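Local coordinates for protein oxidoreductase, Gfo/Idh/MocA family (Vibrio cholerae, PDB 1XEA) that probably acts as an NAD(P)-dependent oxidoreductase of the Gfo/Idh/MocA family, with a nucleotide-binding Rossmann domain and a second domain built on a large beta-sheet, at residues S174-S178 / L210-S214. Sequence-based numbering, arbitrary orientation.
Sequences SVNLS and LLHAS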
loop_
_atom_site.group_PDB
_atom_site.type_symbol
_atom_site.label_atom_id
_atom_site.label_comp_id
_atom_site.label_asym_id
_atom_site.label_seq_id
_atom_site.Cartn_x
_atom_site.Cartn_y
_atom_site.Cartn_z
ATOM N N SER A 174 -21.287 -4.605 15.439
ATOM C CA SER A 174 -19.854 -4.799 15.629
ATOM C C SER A 174 -19.210 -3.712 16.468
ATOM O O SER A 174 -18.178 -3.929 17.095
ATOM C CB SER A 174 -19.151 -4.875 14.273
ATOM O OG SER A 174 -19.645 -5.955 13.519
ATOM N N VAL A 175 -19.836 -2.549 16.485
ATOM C CA VAL A 175 -19.316 -1.421 17.220
ATOM C C VAL A 175 -20.043 -1.215 18.535
ATOM O O VAL A 175 -19.529 -0.560 19.434
ATOM C CB VAL A 175 -19.450 -0.159 16.364
ATOM C CG1 VAL A 175 -19.062 1.048 17.156
ATOM C CG2 VAL A 175 -18.562 -0.277 15.132
ATOM N N ASN A 176 -21.239 -1.795 18.636
ATOM C CA ASN A 176 -22.101 -1.674 19.815
ATOM C C ASN A 176 -21.561 -2.397 21.056
ATOM O O ASN A 176 -22.171 -3.329 21.571
ATOM C CB ASN A 176 -23.491 -2.197 19.465
ATOM C CG ASN A 176 -24.537 -1.745 20.443
ATOM O OD1 ASN A 176 -24.226 -1.103 21.444
ATOM N ND2 ASN A 176 -25.790 -2.062 20.156
ATOM N N LEU A 177 -20.418 -1.928 21.540
ATOM C CA LEU A 177 -19.755 -2.519 22.689
ATOM C C LEU A 177 -20.248 -1.959 24.020
ATOM O O LEU A 177 -19.766 -2.351 25.080
ATOM C CB LEU A 177 -18.252 -2.289 22.558
ATOM C CG LEU A 177 -17.591 -2.783 21.267
ATOM C CD1 LEU A 177 -16.250 -2.109 21.104
ATOM C CD2 LEU A 177 -17.445 -4.296 21.284
ATOM N N SER A 178 -21.197 -1.031 23.966
ATOM C CA SER A 178 -21.731 -0.413 25.177
ATOM C C SER A 178 -23.211 -0.739 25.373
ATOM O O SER A 178 -23.871 -0.188 26.258
ATOM C CB SER A 178 -21.570 1.104 25.094
ATOM O OG SER A 178 -22.475 1.656 24.147
ATOM N N LEU A 210 -15.457 6.374 21.773
ATOM C CA LEU A 210 -16.336 6.882 20.743
ATOM C C LEU A 210 -16.571 5.768 19.732
ATOM O O LEU A 210 -15.629 5.276 19.104
ATOM C CB LEU A 210 -15.713 8.100 20.069
ATOM C CG LEU A 210 -16.473 8.696 18.873
ATOM C CD1 LEU A 210 -17.738 9.417 19.312
ATOM C CD2 LEU A 210 -15.544 9.658 18.153
ATOM N N LEU A 211 -17.835 5.365 19.605
ATOM C CA LEU A 211 -18.251 4.298 18.694
ATOM C C LEU A 211 -18.828 4.902 17.418
ATOM O O LEU A 211 -19.490 5.937 17.463
ATOM C CB LEU A 211 -19.281 3.409 19.396
ATOM C CG LEU A 211 -18.766 2.865 20.732
ATOM C CD1 LEU A 211 -19.752 1.888 21.351
ATOM C CD2 LEU A 211 -17.441 2.178 20.490
ATOM N N HIS A 212 -18.579 4.261 16.280
ATOM C CA HIS A 212 -19.056 4.797 15.007
ATOM C C HIS A 212 -19.297 3.733 13.943
ATOM O O HIS A 212 -18.397 2.961 13.601
ATOM C CB HIS A 212 -18.046 5.825 14.483
ATOM C CG HIS A 212 -18.480 6.541 13.237
ATOM N ND1 HIS A 212 -17.660 7.424 12.565
ATOM C CD2 HIS A 212 -19.647 6.517 12.548
ATOM C CE1 HIS A 212 -18.302 7.913 11.518
ATOM N NE2 HIS A 212 -19.510 7.378 11.486
ATOM N N ALA A 213 -20.519 3.707 13.419
ATOM C CA ALA A 213 -20.902 2.763 12.373
ATOM C C ALA A 213 -21.213 3.603 11.145
ATOM O O ALA A 213 -22.045 4.501 11.194
ATOM C CB ALA A 213 -22.120 1.956 12.795
ATOM N N SER A 214 -20.544 3.291 10.045
ATOM C CA SER A 214 -20.688 4.042 8.816
ATOM C C SER A 214 -20.927 3.112 7.621
ATOM O O SER A 214 -20.217 2.120 7.425
ATOM C CB SER A 214 -19.410 4.868 8.639
ATOM O OG SER A 214 -19.310 5.499 7.388
#
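Val175 and Leu211 bring the two backbones closest, with their CA atoms 6.0 Å apart, where the C-terminal end of helix 160-175 meets strand 209-216 on one face of the sheet. Their side chains both head for the opposing segment and run antiparallel alongside one another, each passing the other's base. CG1 of Val175 does most of the touching on its side: it lies 3.3 Å from CB of Leu211 and also rests against the backbone N of His212. Because CG1 stands anti to the backbone N of Val175 (chi1 174°), the second methyl, CG2, is left to settle further along the strand, 3.6 Å from the carbonyl O of His212. The isobutyl group of Leu211 reaches the other way, alongside the chain as it leaves the helix, and both terminal methyls come up to the carbonyl O of Val175. That oxygen accepts a hydrogen bond of 2.7 Å from Leu177 N across an inverse gamma turn centred on Asn176, and the leucine packs against this turn. This is the helix-on-sheet layering of the C-terminal domain in Gfo/Idh/MocA proteins, in which helices cover one face of a large, mostly antiparallel sheet; here strand 209-216 lies between strands 196-206 and 146-152. Trp149 and Leu147 of strand 146-152 also touch the side chains of Val175 and Leu177, respectively. CD1 of Leu177 approaches CD2 of Leu211 more loosely, at 4.5 Å. Just beyond the turn, OG of Ser178 lies 3.9 Å from CD1 of Leu211; the serine hydroxyl is hydrogen-bonded to Thr206 OG1 and receives a bond from Trp204 NE1, both residues of strand 196-206.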